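Local atomic coordinates of Glyco_hydro_cc domain-containing protein (Pseudomonas viridiflava, PDB entry 6UAV), a protein that probably cleaves internal linkages of beta-1,3-glucans, as an endo-beta-1,3-glucanase of glycoside hydrolase family GH128, subgroup II. Residues M55-N60 with V81-N86. Residues are numbered along the deposited sequence; the frame is centred on the assembly and turned at random.
Sequences MVWNAN and VINEPN
W57 and N83 meet because both side chains turn CG anti to the backbone N, with chi1 -160° in W57 and -165° in N83; CB of W57 points away from 81-86 but its ring end comes back to it, while CB of N83 points toward 55-60. CB of N83 then sits over one face of the five-membered ring, 3.7 Å from the centroid, in a CH-pi contact, and lies 3.4 Å from NE1 of W57. The amide plane is only 19° from that of the ring. Asparagine suits the place because its CH2 can lie on the ring while ND2, 3.5 Å from NE1 of W57 but unable to bond to it, as both are donors, makes a weak hydrogen bond to Q90 OE1. M55 comes across N83 at about a right angle, and its extended chain carries CE to 3.7 Å from CB of N83, a reach that suits an unbranched thioether in a buried place.

Alongside these side-chain contacts the backbones are tied by two bonds. V56 O accepts from I82 N at 2.8 Å, almost straight along the carbonyl direction, and W57 O accepts from N83 N at 2.9 Å, continuing the pairing past the strand ends. V56 and V81, beta-branched residues at home in extended chain, form a parallel bridge, with CB of V56 4.2 Å from CG1 of V81. Within 58-60, N58 OD1 accepts from N60 N in an Asx turn, the donor above the amide plane. Strands 51-56 and 78-81 are the third and fourth of the closed eight-stranded parallel barrel that marks the TIM fold. The N83-E84-P85 run after the fourth, with E84 OE2 hydrogen-bonded to H160 and N122, is consistent with the Asn-Glu pair that carries the acid/base in clan GH-A hydrolases.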
loop_
_atom_site.group_PDB
_atom_site.type_symbol
_atom_site.label_atom_id
_atom_site.label_comp_id
_atom_site.label_asym_id
_atom_site.label_seq_id
_atom_site.Cartn_x
_atom_site.Cartn_y
_atom_site.Cartn_z
ATOM N N MET A 55 -7.414 -5.961 1.378
ATOM C CA MET A 55 -6.749 -5.503 2.595
ATOM C C MET A 55 -7.651 -5.688 3.816
ATOM O O MET A 55 -8.843 -5.444 3.754
ATOM C CB MET A 55 -6.394 -4.025 2.508
ATOM C CG MET A 55 -5.728 -3.515 3.790
ATOM S SD MET A 55 -4.908 -1.927 3.544
ATOM C CE MET A 55 -3.641 -2.075 4.794
ATOM N N VAL A 56 -7.023 -6.192 4.873
ATOM C CA VAL A 56 -7.594 -6.226 6.237
ATOM C C VAL A 56 -7.110 -4.977 6.912
ATOM O O VAL A 56 -5.882 -4.872 7.196
ATOM C CB VAL A 56 -7.132 -7.496 6.979
ATOM C CG1 VAL A 56 -7.617 -7.463 8.409
ATOM C CG2 VAL A 56 -7.641 -8.720 6.277
ATOM N N TRP A 57 -8.007 -4.063 7.174
ATOM C CA TRP A 57 -7.617 -2.719 7.645
ATOM C C TRP A 57 -7.193 -2.774 9.109
ATOM O O TRP A 57 -6.134 -2.172 9.452
ATOM C CB TRP A 57 -8.753 -1.727 7.383
ATOM C CG TRP A 57 -8.313 -0.285 7.373
ATOM C CD1 TRP A 57 -7.781 0.462 6.363
ATOM C CD2 TRP A 57 -8.569 0.617 8.443
ATOM N NE1 TRP A 57 -7.612 1.758 6.759
ATOM C CE2 TRP A 57 -8.123 1.883 8.033
ATOM C CE3 TRP A 57 -9.144 0.449 9.715
ATOM C CZ2 TRP A 57 -8.146 2.974 8.884
ATOM C CZ3 TRP A 57 -9.218 1.556 10.530
ATOM C CH2 TRP A 57 -8.762 2.812 10.106
ATOM N N ASN A 58 -7.980 -3.428 9.962
ATOM C CA ASN A 58 -7.684 -3.524 11.408
ATOM C C ASN A 58 -8.264 -4.857 11.893
ATOM O O ASN A 58 -8.471 -5.755 11.036
ATOM C CB ASN A 58 -8.141 -2.273 12.169
ATOM C CG ASN A 58 -9.640 -2.148 12.238
ATOM O OD1 ASN A 58 -10.325 -2.982 11.671
ATOM N ND2 ASN A 58 -10.153 -1.097 12.862
ATOM N N ALA A 59 -8.458 -5.044 13.202
ATOM C CA ALA A 59 -8.937 -6.347 13.732
ATOM C C ALA A 59 -10.443 -6.532 13.475
ATOM O O ALA A 59 -10.982 -7.594 13.831
ATOM C CB ALA A 59 -8.614 -6.475 15.187
ATOM N N ASN A 60 -11.137 -5.552 12.926
ATOM C CA ASN A 60 -12.588 -5.692 12.579
ATOM C C ASN A 60 -12.663 -6.420 11.237
ATOM O O ASN A 60 -12.574 -5.763 10.170
ATOM C CB ASN A 60 -13.292 -4.353 12.508
ATOM C CG ASN A 60 -14.785 -4.450 12.721
ATOM O OD1 ASN A 60 -15.342 -5.550 12.843
ATOM N ND2 ASN A 60 -15.437 -3.296 12.739
ATOM N N VAL A 81 -2.270 -6.205 5.055
ATOM C CA VAL A 81 -2.821 -6.232 6.428
ATOM C C VAL A 81 -2.352 -5.037 7.241
ATOM O O VAL A 81 -1.156 -4.669 7.176
ATOM C CB VAL A 81 -2.499 -7.582 7.096
ATOM C CG1 VAL A 81 -3.121 -8.763 6.390
ATOM C CG2 VAL A 81 -1.006 -7.813 7.289
ATOM N N ILE A 82 -3.280 -4.528 8.038
ATOM C CA ILE A 82 -3.079 -3.530 9.116
ATOM C C ILE A 82 -2.590 -2.177 8.577
ATOM O O ILE A 82 -1.384 -1.975 8.400
ATOM C CB ILE A 82 -2.198 -4.062 10.266
ATOM C CG1 ILE A 82 -2.644 -5.477 10.707
ATOM C CG2 ILE A 82 -2.315 -3.017 11.384
ATOM C CD1 ILE A 82 -2.200 -5.952 12.066
ATOM N N ASN A 83 -3.540 -1.260 8.413
ATOM C CA ASN A 83 -3.231 0.085 7.818
ATOM C C ASN A 83 -2.748 1.071 8.877
ATOM O O ASN A 83 -3.591 1.659 9.542
ATOM C CB ASN A 83 -4.441 0.665 7.108
ATOM C CG ASN A 83 -4.008 1.820 6.228
ATOM O OD1 ASN A 83 -3.360 1.608 5.212
ATOM N ND2 ASN A 83 -4.362 3.034 6.618
ATOM N N GLU A 84 -1.440 1.274 9.015
ATOM C CA GLU A 84 -0.869 2.294 9.929
ATOM C C GLU A 84 -1.315 2.051 11.352
ATOM O O GLU A 84 -2.014 2.863 11.963
ATOM C CB GLU A 84 -1.248 3.683 9.407
ATOM C CG GLU A 84 -0.505 3.999 8.099
ATOM C CD GLU A 84 -0.587 5.466 7.703
ATOM O OE1 GLU A 84 -1.178 6.263 8.492
ATOM O OE2 GLU A 84 -0.090 5.790 6.642
ATOM N N PRO A 85 -0.871 0.938 11.982
ATOM C CA PRO A 85 -1.267 0.668 13.352
ATOM C C PRO A 85 -0.818 1.710 14.353
ATOM O O PRO A 85 -1.480 1.900 15.379
ATOM C CB PRO A 85 -0.596 -0.676 13.664
ATOM C CG PRO A 85 0.588 -0.739 12.693
ATOM C CD PRO A 85 0.098 -0.048 11.434
ATOM N N ASN A 86 0.312 2.364 14.079
ATOM C CA ASN A 86 0.871 3.372 15.007
ATOM C C ASN A 86 0.259 4.750 14.748
ATOM O O ASN A 86 0.820 5.701 15.253
ATOM C CB ASN A 86 2.386 3.353 14.962
ATOM C CG ASN A 86 2.998 3.673 13.612
ATOM O OD1 ASN A 86 2.424 3.287 12.584
ATOM N ND2 ASN A 86 4.181 4.295 13.650
#